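Local coordinates for lipolytic enzyme (Clostridium thermocellum, PDB 2VPT), which is the catalytic domain of a cellulosomal family 3 carbohydrate esterase, an acetylxylan esterase of the SGNH hydrolase clan that removes acetyl groups from xylan, at residues Arg33-Ala38 with Tyr194-Leu199; Pro69-Asn74 with Ser108-Gln113; Ser14-Met19 with Gly25-Glu30; Pro130-Ile135 with Asp175-Ser180. All coordinates share one frame; numbering follows the deposited sequence. Where two conformers were deposited one is given.

Interaction 1 (Arg33-Ala38 with Tyr194-Leu199)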
loop_
_atom_site.group_PDB
_atom_site.type_symbol
_atom_site.label_atom_id
_atom_site.label_comp_id
_atom_site.label_asym_id
_atom_site.label_seq_id
_atom_site.Cartn_x
_atom_site.Cartn_y
_atom_site.Cartn_z
ATOM N N ARG A 33 -1.208 -4.868 -18.071
ATOM C CA ARG A 33 -0.626 -5.719 -19.122
ATOM C C ARG A 33 -1.636 -5.995 -20.219
ATOM O O ARG A 33 -1.345 -5.805 -21.402
ATOM C CB ARG A 33 -0.154 -7.059 -18.563
ATOM C CG ARG A 33 1.058 -6.975 -17.658
ATOM C CD ARG A 33 1.645 -8.325 -17.350
ATOM N NE ARG A 33 2.280 -8.913 -18.533
ATOM C CZ ARG A 33 3.024 -10.023 -18.535
ATOM N NH1 ARG A 33 3.247 -10.704 -17.417
ATOM N NH2 ARG A 33 3.543 -10.455 -19.677
ATOM N N LEU A 34 -2.829 -6.450 -19.832
ATOM C CA LEU A 34 -3.813 -6.858 -20.833
ATOM C C LEU A 34 -4.240 -5.697 -21.698
ATOM O O LEU A 34 -4.377 -5.844 -22.911
ATOM C CB LEU A 34 -5.042 -7.486 -20.163
ATOM C CG LEU A 34 -4.851 -8.790 -19.394
ATOM C CD1 LEU A 34 -6.075 -9.153 -18.541
ATOM C CD2 LEU A 34 -4.481 -9.940 -20.346
ATOM N N LEU A 35 -4.464 -4.540 -21.096
ATOM C CA LEU A 35 -4.912 -3.373 -21.832
ATOM C C LEU A 35 -3.826 -2.852 -22.762
ATOM O O LEU A 35 -4.113 -2.453 -23.894
ATOM C CB LEU A 35 -5.390 -2.267 -20.892
ATOM C CG LEU A 35 -6.649 -2.577 -20.087
ATOM C CD1 LEU A 35 -6.899 -1.425 -19.116
ATOM C CD2 LEU A 35 -7.854 -2.822 -20.983
ATOM N N THR A 36 -2.587 -2.867 -22.289
ATOM C CA THR A 36 -1.454 -2.474 -23.119
ATOM C C THR A 36 -1.275 -3.449 -24.283
ATOM O O THR A 36 -1.110 -3.020 -25.424
ATOM C CB THR A 36 -0.176 -2.354 -22.285
ATOM O OG1 THR A 36 -0.367 -1.383 -21.263
ATOM C CG2 THR A 36 1.007 -1.881 -23.145
ATOM N N GLN A 37 -1.341 -4.744 -24.014
ATOM C CA GLN A 37 -1.269 -5.752 -25.085
ATOM C C GLN A 37 -2.364 -5.578 -26.133
ATOM O O GLN A 37 -2.157 -5.881 -27.323
ATOM C CB GLN A 37 -1.316 -7.159 -24.509
ATOM C CG GLN A 37 -0.076 -7.545 -23.758
ATOM C CD GLN A 37 -0.144 -8.944 -23.190
ATOM O OE1 GLN A 37 0.825 -9.713 -23.274
ATOM N NE2 GLN A 37 -1.288 -9.297 -22.626
ATOM N N ALA A 38 -3.528 -5.086 -25.708
ATOM C CA ALA A 38 -4.640 -4.829 -26.612
ATOM C C ALA A 38 -4.423 -3.594 -27.482
ATOM O O ALA A 38 -5.252 -3.291 -28.332
ATOM C CB ALA A 38 -5.943 -4.696 -25.802
ATOM N N TYR A 194 -15.218 -7.000 -19.341
ATOM C CA TYR A 194 -16.317 -6.039 -19.253
ATOM C C TYR A 194 -15.961 -4.619 -19.678
ATOM O O TYR A 194 -16.843 -3.807 -19.911
ATOM C CB TYR A 194 -16.922 -6.057 -17.829
ATOM C CG TYR A 194 -17.785 -7.283 -17.560
ATOM C CD1 TYR A 194 -19.145 -7.263 -17.834
ATOM C CD2 TYR A 194 -17.260 -8.444 -17.021
ATOM C CE1 TYR A 194 -19.931 -8.366 -17.612
ATOM C CE2 TYR A 194 -18.054 -9.572 -16.793
ATOM C CZ TYR A 194 -19.397 -9.519 -17.094
ATOM O OH TYR A 194 -20.217 -10.613 -16.877
ATOM N N THR A 195 -14.664 -4.304 -19.801
ATOM C CA THR A 195 -14.252 -2.938 -20.148
ATOM C C THR A 195 -13.646 -2.735 -21.533
ATOM O O THR A 195 -13.652 -1.624 -22.041
ATOM C CB THR A 195 -13.223 -2.371 -19.130
ATOM O OG1 THR A 195 -12.000 -3.125 -19.199
ATOM C CG2 THR A 195 -13.798 -2.368 -17.670
ATOM N N ILE A 196 -13.116 -3.791 -22.139
ATOM C CA ILE A 196 -12.266 -3.595 -23.328
ATOM C C ILE A 196 -12.989 -2.913 -24.502
ATOM O O ILE A 196 -12.463 -1.996 -25.113
ATOM C CB ILE A 196 -11.574 -4.908 -23.767
ATOM C CG1 ILE A 196 -10.579 -4.640 -24.903
ATOM C CG2 ILE A 196 -12.578 -5.953 -24.205
ATOM C CD1 ILE A 196 -9.468 -3.633 -24.568
ATOM N N ASP A 197 -14.215 -3.323 -24.784
ATOM C CA ASP A 197 -14.926 -2.745 -25.915
ATOM C C ASP A 197 -15.212 -1.267 -25.718
ATOM O O ASP A 197 -15.039 -0.469 -26.619
ATOM C CB ASP A 197 -16.197 -3.544 -26.205
ATOM C CG ASP A 197 -15.881 -4.957 -26.671
ATOM O OD1 ASP A 197 -15.081 -5.098 -27.615
ATOM O OD2 ASP A 197 -16.403 -5.931 -26.094
ATOM N N ILE A 198 -15.627 -0.882 -24.510
ATOM C CA ILE A 198 -15.882 0.511 -24.228
ATOM C C ILE A 198 -14.578 1.326 -24.261
ATOM O O ILE A 198 -14.538 2.450 -24.763
ATOM C CB ILE A 198 -16.617 0.660 -22.873
ATOM C CG1 ILE A 198 -18.064 0.133 -23.031
ATOM C CG2 ILE A 198 -16.573 2.100 -22.416
ATOM C CD1 ILE A 198 -18.743 -0.356 -21.749
ATOM N N LEU A 199 -13.505 0.759 -23.715
ATOM C CA LEU A 199 -12.216 1.447 -23.718
ATOM C C LEU A 199 -11.681 1.666 -25.126
ATOM O O LEU A 199 -11.203 2.751 -25.430
ATOM C CB LEU A 199 -11.187 0.704 -22.859
ATOM C CG LEU A 199 -11.468 0.715 -21.351
ATOM C CD1 LEU A 199 -10.466 -0.165 -20.618
ATOM C CD2 LEU A 199 -11.511 2.131 -20.771
#
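No flat side chain of either segment takes part where L35 and A38 meet I196 and L199; methyl groups make the contact, and no hydrogen bond joins the two segments. L35 is central: it touches both I196 and L199. Its CG lies anti to its own carbonyl carbon (chi1 -66°), and this carries the fork across to the other helix. CD2 of L35 sits 3.7 Å from CD1 of L199 and 4.0 Å from CD1 of I196, so one methyl is shared by two partners. CD1 of L35 is a little farther from L199 CD1, at 4.1 Å. The side chains of L35 and L199 cross at about a right angle. Those of L35 and I196 run past each other in opposite directions. I196 reaches over with its longer branch: CG1 is anti to the backbone N (chi1 -174°), and the terminal CD1 meets A38 CB at 3.9 Å. The CA atoms of L35 and I196, the nearest pair, are 7.5 Å apart. The helix of I196 is kinked here: the N atoms of D197 and I198 have no bond to the preceding turn. L40 touches L35, I196 and L199. Y192 of helix 181-203 covers L35 and A38 as well, while I198 packs on strands 122-126 and 156-159. The contact thus joins helix 28-37 to helix 181-203 where the latter lies on the sheet.

Interaction 2 (Pro69-Asn74 with Ser108-Gln113)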
loop_
_atom_site.group_PDB
_atom_site.type_symbol
_atom_site.label_atom_id
_atom_site.label_comp_id
_atom_site.label_asym_id
_atom_site.label_seq_id
_atom_site.Cartn_x
_atom_site.Cartn_y
_atom_site.Cartn_z
ATOM N N PRO A 69 -19.170 5.891 2.372
ATOM C CA PRO A 69 -19.202 7.305 2.756
ATOM C C PRO A 69 -17.825 7.958 2.883
ATOM O O PRO A 69 -17.682 9.162 2.646
ATOM C CB PRO A 69 -19.969 7.297 4.092
ATOM C CG PRO A 69 -19.931 5.927 4.590
ATOM C CD PRO A 69 -19.823 5.031 3.376
ATOM N N GLN A 70 -16.804 7.171 3.209
ATOM C CA GLN A 70 -15.458 7.719 3.267
ATOM C C GLN A 70 -14.941 8.071 1.869
ATOM O O GLN A 70 -14.335 9.109 1.667
ATOM C CB GLN A 70 -14.523 6.748 3.960
ATOM C CG GLN A 70 -14.851 6.506 5.401
ATOM C CD GLN A 70 -13.863 5.535 5.949
ATOM O OE1 GLN A 70 -13.963 4.347 5.717
ATOM N NE2 GLN A 70 -12.824 6.051 6.600
ATOM N N ILE A 71 -15.192 7.192 0.908
ATOM C CA ILE A 71 -14.919 7.504 -0.482
ATOM C C ILE A 71 -15.699 8.758 -0.901
ATOM O O ILE A 71 -15.127 9.684 -1.473
ATOM C CB ILE A 71 -15.276 6.330 -1.417
ATOM C CG1 ILE A 71 -14.390 5.113 -1.113
ATOM C CG2 ILE A 71 -15.165 6.743 -2.876
ATOM C CD1 ILE A 71 -12.891 5.228 -1.515
ATOM N N ALA A 72 -16.999 8.798 -0.600
ATOM C CA ALA A 72 -17.846 9.916 -1.029
ATOM C C ALA A 72 -17.361 11.255 -0.454
ATOM O O ALA A 72 -17.483 12.314 -1.100
ATOM C CB ALA A 72 -19.313 9.668 -0.607
ATOM N N SER A 73 -16.822 11.198 0.759
ATOM C CA SER A 73 -16.345 12.383 1.441
ATOM C C SER A 73 -15.158 13.054 0.732
ATOM O O SER A 73 -14.924 14.253 0.906
ATOM C CB SER A 73 -15.995 12.004 2.876
ATOM O OG SER A 73 -15.892 13.130 3.712
ATOM N N ASN A 74 -14.418 12.295 -0.084
ATOM C CA ASN A 74 -13.198 12.798 -0.710
ATOM C C ASN A 74 -13.154 12.724 -2.234
ATOM O O ASN A 74 -12.328 13.399 -2.842
ATOM C CB ASN A 74 -12.001 12.049 -0.131
ATOM C CG ASN A 74 -11.903 12.224 1.344
ATOM O OD1 ASN A 74 -11.614 13.327 1.827
ATOM N ND2 ASN A 74 -12.213 11.177 2.090
ATOM N N SER A 108 -25.690 3.929 -4.637
ATOM C CA SER A 108 -26.498 4.649 -5.611
ATOM C C SER A 108 -26.163 6.128 -5.581
ATOM O O SER A 108 -25.975 6.761 -6.615
ATOM C CB SER A 108 -27.989 4.449 -5.295
ATOM O OG SER A 108 -28.803 5.078 -6.281
ATOM N N ASN A 109 -26.091 6.688 -4.375
ATOM C CA ASN A 109 -25.779 8.099 -4.216
ATOM C C ASN A 109 -24.357 8.446 -4.658
ATOM O O ASN A 109 -24.120 9.515 -5.204
ATOM C CB ASN A 109 -26.005 8.554 -2.763
ATOM C CG ASN A 109 -27.460 8.547 -2.370
ATOM O OD1 ASN A 109 -28.352 8.507 -3.228
ATOM N ND2 ASN A 109 -27.710 8.557 -1.069
ATOM N N LEU A 110 -23.412 7.546 -4.388
ATOM C CA LEU A 110 -22.034 7.757 -4.821
ATOM C C LEU A 110 -21.912 7.777 -6.346
ATOM O O LEU A 110 -21.197 8.603 -6.884
ATOM C CB LEU A 110 -21.126 6.691 -4.197
ATOM C CG LEU A 110 -19.658 6.707 -4.654
ATOM C CD1 LEU A 110 -19.014 8.065 -4.396
ATOM C CD2 LEU A 110 -18.905 5.616 -3.916
ATOM N N ILE A 111 -22.623 6.889 -7.031
ATOM C CA ILE A 111 -22.654 6.896 -8.497
ATOM C C ILE A 111 -23.175 8.241 -8.996
ATOM O O ILE A 111 -22.575 8.874 -9.853
ATOM C CB ILE A 111 -23.507 5.728 -9.053
ATOM C CG1 ILE A 111 -22.812 4.379 -8.765
ATOM C CG2 ILE A 111 -23.784 5.904 -10.561
ATOM C CD1 ILE A 111 -23.728 3.182 -8.895
ATOM N N ASP A 112 -24.290 8.691 -8.426
ATOM C CA ASP A 112 -24.862 9.983 -8.815
ATOM C C ASP A 112 -23.877 11.118 -8.580
ATOM O O ASP A 112 -23.727 12.007 -9.411
ATOM C CB ASP A 112 -26.144 10.288 -8.032
ATOM C CG ASP A 112 -27.308 9.371 -8.396
ATOM O OD1 ASP A 112 -27.204 8.596 -9.367
ATOM O OD2 ASP A 112 -28.339 9.437 -7.686
ATOM N N GLN A 113 -23.199 11.071 -7.439
ATOM C CA GLN A 113 -22.225 12.093 -7.078
ATOM C C GLN A 113 -21.076 12.191 -8.077
ATOM O O GLN A 113 -20.662 13.274 -8.464
ATOM C CB GLN A 113 -21.669 11.800 -5.685
ATOM C CG GLN A 113 -20.649 12.814 -5.196
ATOM C CD GLN A 113 -20.066 12.434 -3.837
ATOM O OE1 GLN A 113 -20.622 11.615 -3.125
ATOM N NE2 GLN A 113 -18.942 13.029 -3.486
#
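A72 and I71 meet L110 and Q113 where two nearly parallel helices of the alpha/beta SGNH hydrolase fold lie side by side. Helix 104-117 belongs to the beta-alpha-beta crossover between parallel strands 86-90 and 122-126. Helix 68-82 comes just before that unit. The axes of the two short segments approach to 10.2 Å and make an angle of 17°. L110 points at the other helix and spreads its two methyls over A72 and I71. CG is anti to the backbone N (chi1 175°). One methyl, CD1, lies against the backbone of A72, 4.0 Å from its CA. The other, CD2, meets I71 CG2 at 4.0 Å, and these two side chains cross obliquely. The CA atoms of A72 and L110 are the nearest pair, 6.0 Å apart. One turn on from L110, Q113 runs fully extended across the gap. Its NE2 gives a nearly straight bond (171°) to A72 O at 2.9 Å. The carbonyl and the amide are set well for it: the donor arrives in the carbonyl plane on a lone pair, and the acceptor lies close to the amide plane. NE2 also bonds to N76 OD1, so both acceptors on helix 68-82 fix the turn of the amide. That turn leaves OE1 of Q113 beside the methyl of A72, 3.4 Å from CB.

Interaction 3 (Ser14-Met19 with Gly25-Glu30)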
loop_
_atom_site.group_PDB
_atom_site.type_symbol
_atom_site.label_atom_id
_atom_site.label_comp_id
_atom_site.label_asym_id
_atom_site.label_seq_id
_atom_site.Cartn_x
_atom_site.Cartn_y
_atom_site.Cartn_z
ATOM N N SER A 14 -9.448 -2.209 0.148
ATOM C CA SER A 14 -8.215 -2.985 0.135
ATOM C C SER A 14 -8.103 -3.884 -1.086
ATOM O O SER A 14 -7.006 -4.332 -1.398
ATOM C CB SER A 14 -8.020 -3.812 1.389
ATOM O OG SER A 14 -9.152 -4.558 1.651
ATOM N N CYS A 15 -9.223 -4.174 -1.750
ATOM C CA CYS A 15 -9.187 -4.986 -2.959
ATOM C C CYS A 15 -8.623 -4.234 -4.149
ATOM O O CYS A 15 -8.186 -4.859 -5.114
ATOM C CB CYS A 15 -10.564 -5.539 -3.302
ATOM S SG CYS A 15 -11.317 -6.572 -2.043
ATOM N N THR A 16 -8.658 -2.905 -4.100
ATOM C CA THR A 16 -8.042 -2.042 -5.113
ATOM C C THR A 16 -6.631 -1.615 -4.718
ATOM O O THR A 16 -5.732 -1.548 -5.570
ATOM C CB THR A 16 -8.952 -0.832 -5.412
ATOM O OG1 THR A 16 -10.191 -1.318 -5.955
ATOM C CG2 THR A 16 -8.302 0.129 -6.407
ATOM N N GLU A 17 -6.413 -1.333 -3.434
ATOM C CA GLU A 17 -5.063 -1.046 -2.965
ATOM C C GLU A 17 -4.180 -2.280 -3.106
ATOM O O GLU A 17 -2.997 -2.159 -3.447
ATOM C CB GLU A 17 -5.066 -0.506 -1.536
ATOM C CG GLU A 17 -3.694 0.004 -1.081
ATOM C CD GLU A 17 -3.755 0.929 0.121
ATOM O OE1 GLU A 17 -4.676 0.792 0.959
ATOM O OE2 GLU A 17 -2.858 1.786 0.211
ATOM N N GLY A 18 -4.761 -3.454 -2.869
ATOM C CA GLY A 18 -4.095 -4.724 -3.155
ATOM C C GLY A 18 -3.562 -5.512 -1.982
ATOM O O GLY A 18 -2.524 -6.168 -2.077
HETATM N N MSE A 19 -4.263 -5.492 -0.855
HETATM C CA MSE A 19 -3.881 -6.371 0.230
HETATM C C MSE A 19 -3.991 -7.821 -0.245
HETATM O O MSE A 19 -4.697 -8.135 -1.210
HETATM C CB MSE A 19 -4.743 -6.136 1.469
HETATM C CG MSE A 19 -4.488 -4.818 2.122
HETATM SE SE MSE A 19 -5.323 -4.663 3.869
HETATM C CE MSE A 19 -4.269 -3.265 4.615
ATOM N N GLY A 25 -0.309 -4.600 -5.787
ATOM C CA GLY A 25 -0.677 -4.290 -7.163
ATOM C C GLY A 25 -2.120 -4.619 -7.512
ATOM O O GLY A 25 -2.606 -4.159 -8.556
ATOM N N SER A 26 -2.821 -5.379 -6.662
ATOM C CA SER A 26 -4.213 -5.676 -6.908
ATOM C C SER A 26 -4.392 -6.267 -8.308
ATOM O O SER A 26 -3.524 -7.013 -8.789
ATOM C CB SER A 26 -5.024 -4.375 -6.671
ATOM O OG SER A 26 -6.401 -4.488 -6.972
ATOM N N TYR A 27 -5.522 -5.975 -8.935
ATOM C CA TYR A 27 -5.770 -6.377 -10.304
ATOM C C TYR A 27 -5.055 -5.466 -11.296
ATOM O O TYR A 27 -5.101 -5.709 -12.499
ATOM C CB TYR A 27 -7.285 -6.380 -10.589
ATOM C CG TYR A 27 -7.942 -5.013 -10.534
ATOM C CD1 TYR A 27 -7.974 -4.200 -11.653
ATOM C CD2 TYR A 27 -8.522 -4.533 -9.358
ATOM C CE1 TYR A 27 -8.544 -2.946 -11.624
ATOM C CE2 TYR A 27 -9.094 -3.264 -9.313
ATOM C CZ TYR A 27 -9.103 -2.471 -10.450
ATOM O OH TYR A 27 -9.673 -1.221 -10.471
ATOM N N ARG A 28 -4.465 -4.381 -10.801
ATOM C CA ARG A 28 -3.874 -3.361 -11.673
ATOM C C ARG A 28 -2.668 -3.899 -12.444
ATOM O O ARG A 28 -2.477 -3.559 -13.609
ATOM C CB ARG A 28 -3.524 -2.105 -10.867
ATOM C CG ARG A 28 -4.786 -1.386 -10.358
ATOM C CD ARG A 28 -4.507 -0.316 -9.339
ATOM N NE ARG A 28 -4.129 -0.830 -8.027
ATOM C CZ ARG A 28 -2.899 -0.837 -7.506
ATOM N NH1 ARG A 28 -1.827 -0.416 -8.173
ATOM N NH2 ARG A 28 -2.736 -1.326 -6.299
ATOM N N THR A 29 -1.885 -4.762 -11.814
ATOM C CA THR A 29 -0.673 -5.318 -12.473
ATOM C C THR A 29 -1.058 -6.054 -13.755
ATOM O O THR A 29 -0.579 -5.745 -14.848
ATOM C CB THR A 29 0.054 -6.266 -11.527
ATOM O OG1 THR A 29 0.311 -5.571 -10.301
ATOM C CG2 THR A 29 1.369 -6.751 -12.131
ATOM N N GLU A 30 -1.948 -7.026 -13.633
ATOM C CA GLU A 30 -2.332 -7.827 -14.801
ATOM C C GLU A 30 -3.208 -7.031 -15.763
ATOM O O GLU A 30 -3.092 -7.166 -16.979
ATOM C CB GLU A 30 -3.000 -9.118 -14.353
ATOM C CG GLU A 30 -3.459 -10.062 -15.460
ATOM C CD GLU A 30 -2.320 -10.635 -16.273
ATOM O OE1 GLU A 30 -1.168 -10.670 -15.784
ATOM O OE2 GLU A 30 -2.593 -11.075 -17.417
HETATM O O HOH W 1 -11.233 -0.483 -8.413
HETATM O O HOH W 2 -1.765 -6.976 -4.581
#
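Just past helix 14-17, G18 has positive phi (105°), and its CA lies 3.9 Å from that of S26. The close backbone approach is made at a glycine. S26 OG, anti to its backbone N (chi1 176°), donates to C15 O at 2.6 Å. The next carbonyl, T16 O, is gripped side-on by R28: NE at 3.0 Å and NH2 at 3.1 Å both donate to it, with the oxygen near the guanidinium plane. NE lies almost straight out from the T16 carbonyl. NH2 also bonds to M24 O, and NH1 to S50 O. G25 O sits over the centre of one guanidinium face. Two waters bridge the segments. One links T16 OG1 to Y27 OH, at the edge of a ring that stacks with W191. The other donates to G18 O and accepts from S26 N. The helix end is therefore held largely through its backbone carbonyls. S14 opens this helix and its OG bonds to H178 NE2. S14 follows D13, which fits the GDSL block of SGNH hydrolases, where the serine is probably the nucleophile.

Interaction 4 (Pro130-Ile135 with Asp175-Ser180)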
loop_
_atom_site.group_PDB
_atom_site.type_symbol
_atom_site.label_atom_id
_atom_site.label_comp_id
_atom_site.label_asym_id
_atom_site.label_seq_id
_atom_site.Cartn_x
_atom_site.Cartn_y
_atom_site.Cartn_z
ATOM N N PRO A 130 -16.818 -14.041 -4.342
ATOM C CA PRO A 130 -17.720 -14.512 -3.275
ATOM C C PRO A 130 -17.025 -15.017 -1.998
ATOM O O PRO A 130 -17.192 -16.179 -1.597
ATOM C CB PRO A 130 -18.483 -15.637 -3.977
ATOM C CG PRO A 130 -17.459 -16.218 -4.887
ATOM C CD PRO A 130 -16.691 -15.029 -5.426
ATOM N N TRP A 131 -16.257 -14.142 -1.358
ATOM C CA TRP A 131 -15.528 -14.488 -0.140
ATOM C C TRP A 131 -15.301 -13.228 0.682
ATOM O O TRP A 131 -14.826 -12.238 0.137
ATOM C CB TRP A 131 -14.176 -15.105 -0.500
ATOM C CG TRP A 131 -13.473 -15.700 0.671
ATOM C CD1 TRP A 131 -12.446 -15.161 1.369
ATOM C CD2 TRP A 131 -13.767 -16.956 1.287
ATOM N NE1 TRP A 131 -12.064 -16.008 2.380
ATOM C CE2 TRP A 131 -12.862 -17.120 2.349
ATOM C CE3 TRP A 131 -14.703 -17.965 1.033
ATOM C CZ2 TRP A 131 -12.869 -18.253 3.174
ATOM C CZ3 TRP A 131 -14.708 -19.090 1.849
ATOM C CH2 TRP A 131 -13.794 -19.222 2.903
ATOM N N PRO A 132 -15.689 -13.233 1.974
ATOM C CA PRO A 132 -16.426 -14.277 2.683
ATOM C C PRO A 132 -17.825 -14.448 2.095
ATOM O O PRO A 132 -18.316 -13.556 1.403
ATOM C CB PRO A 132 -16.506 -13.743 4.118
ATOM C CG PRO A 132 -16.378 -12.289 3.987
ATOM C CD PRO A 132 -15.447 -12.065 2.839
ATOM N N GLU A 133 -18.454 -15.585 2.384
ATOM C CA GLU A 133 -19.795 -15.904 1.890
ATOM C C GLU A 133 -20.779 -14.744 2.080
ATOM O O GLU A 133 -21.602 -14.474 1.207
ATOM C CB GLU A 133 -20.307 -17.182 2.588
ATOM C CG GLU A 133 -21.785 -17.536 2.388
ATOM C CD GLU A 133 -22.069 -18.364 1.142
ATOM O OE1 GLU A 133 -21.182 -18.475 0.260
ATOM O OE2 GLU A 133 -23.198 -18.905 1.045
ATOM N N ALA A 134 -20.660 -14.039 3.205
ATOM C CA ALA A 134 -21.549 -12.939 3.546
ATOM C C ALA A 134 -21.607 -11.844 2.479
ATOM O O ALA A 134 -22.612 -11.163 2.348
ATOM C CB ALA A 134 -21.137 -12.327 4.883
ATOM N N ILE A 135 -20.533 -11.669 1.713
ATOM C CA ILE A 135 -20.496 -10.597 0.723
ATOM C C ILE A 135 -21.535 -10.791 -0.396
ATOM O O ILE A 135 -21.954 -9.827 -1.032
ATOM C CB ILE A 135 -19.077 -10.438 0.128
ATOM C CG1 ILE A 135 -18.889 -9.047 -0.471
ATOM C CG2 ILE A 135 -18.804 -11.463 -0.985
ATOM C CD1 ILE A 135 -18.915 -7.916 0.498
ATOM N N ASP A 175 -3.580 -14.410 4.224
ATOM C CA ASP A 175 -4.389 -13.777 5.280
ATOM C C ASP A 175 -5.819 -14.321 5.398
ATOM O O ASP A 175 -6.566 -13.937 6.312
ATOM C CB ASP A 175 -4.356 -12.231 5.189
ATOM C CG ASP A 175 -5.222 -11.646 4.070
ATOM O OD1 ASP A 175 -6.057 -12.352 3.464
ATOM O OD2 ASP A 175 -5.061 -10.426 3.812
ATOM N N GLY A 176 -6.194 -15.217 4.485
ATOM C CA GLY A 176 -7.483 -15.891 4.541
ATOM C C GLY A 176 -8.679 -15.075 4.102
ATOM O O GLY A 176 -9.800 -15.557 4.172
ATOM N N LEU A 177 -8.449 -13.856 3.613
ATOM C CA LEU A 177 -9.544 -12.943 3.252
ATOM C C LEU A 177 -9.356 -12.307 1.872
ATOM O O LEU A 177 -10.267 -12.323 1.032
ATOM C CB LEU A 177 -9.639 -11.845 4.308
ATOM C CG LEU A 177 -10.661 -10.728 4.139
ATOM C CD1 LEU A 177 -12.081 -11.283 4.105
ATOM C CD2 LEU A 177 -10.498 -9.720 5.265
ATOM N N HIS A 178 -8.181 -11.720 1.662
ATOM C CA HIS A 178 -7.864 -11.040 0.422
ATOM C C HIS A 178 -7.344 -12.010 -0.617
ATOM O O HIS A 178 -6.862 -13.098 -0.295
ATOM C CB HIS A 178 -6.822 -9.954 0.669
ATOM C CG HIS A 178 -7.332 -8.833 1.514
ATOM N ND1 HIS A 178 -7.020 -8.715 2.847
ATOM C CD2 HIS A 178 -8.152 -7.799 1.220
ATOM C CE1 HIS A 178 -7.619 -7.640 3.339
ATOM N NE2 HIS A 178 -8.318 -7.073 2.375
ATOM N N LEU A 179 -7.450 -11.588 -1.866
ATOM C CA LEU A 179 -7.021 -12.402 -2.992
ATOM C C LEU A 179 -5.513 -12.641 -3.015
ATOM O O LEU A 179 -4.725 -11.799 -2.592
ATOM C CB LEU A 179 -7.449 -11.740 -4.310
ATOM C CG LEU A 179 -8.952 -11.652 -4.577
ATOM C CD1 LEU A 179 -9.189 -10.688 -5.715
ATOM C CD2 LEU A 179 -9.575 -13.026 -4.855
ATOM N N SER A 180 -5.137 -13.806 -3.542
ATOM C CA SER A 180 -3.763 -14.103 -3.911
ATOM C C SER A 180 -3.405 -13.444 -5.237
ATOM O O SER A 180 -4.258 -12.869 -5.922
ATOM C CB SER A 180 -3.620 -15.605 -4.096
ATOM O OG SER A 180 -4.443 -16.009 -5.177
HETATM O O HOH W 3 -12.285 -10.474 0.937
#
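W131 and P132 meet G176 and L177 on the loop with the D-x-x-H block of SGNH hydrolases, which holds D175 and H178 of the probable Ser-His-Asp triad. The indole of W131 comes edge-on. Its NE1 donates to G176 O at 2.9 Å, nearly straight (175°), with the oxygen in the ring plane but the donor tilted from the carbonyl plane. L177 O lies at the same edge, 3.6 Å from W131 CD1. L177 O accepts hydrogen bonds from Y129 OH and from a water that also donates to W131 O. A cis peptide precedes P132, whose CD touches L177 CD1 at 3.7 Å. L177 brings that methyl across although its CB starts away from W131 and P132. D175 OD1 accepts from L177 N at 2.8 Å, making an Asx turn, and from H178 N at 2.9 Å, extending it to an Asx motif. D175 OD2 takes H178 ND1 at 2.8 Å. W174 of the second subunit meets the ring of H178. The G176-L177 peptide is held at both ends, its O by W131 and its N by D175. W131 thus probably acts as a second-shell residue, steadying the loop whose D175 holds H178.

Overall arrangement
Interactions 3 and 4 bring together S14, H178 and D175 of the probable triad. Their centres are about 14 Å apart, and they touch where S14 OG meets H178 NE2 at 2.7 Å. Both also reach the second subunit. Interaction 1 follows interaction 3 along helix 28-37, with centres about 17 Å apart. It closes a long loop of chain that contains interactions 2 and 4. Calcium, held by D43, F44, D57 and D59, is about 10 Å from the R28 side chain and about 12 Å from that of L35. Interaction 2 lies across the chain's centre from interactions 1 and 3, about 26 Å from interaction 1 between centres. Interactions 1 and 2 are linked through the sheet: T195 and I111 both pack on strand 122-126.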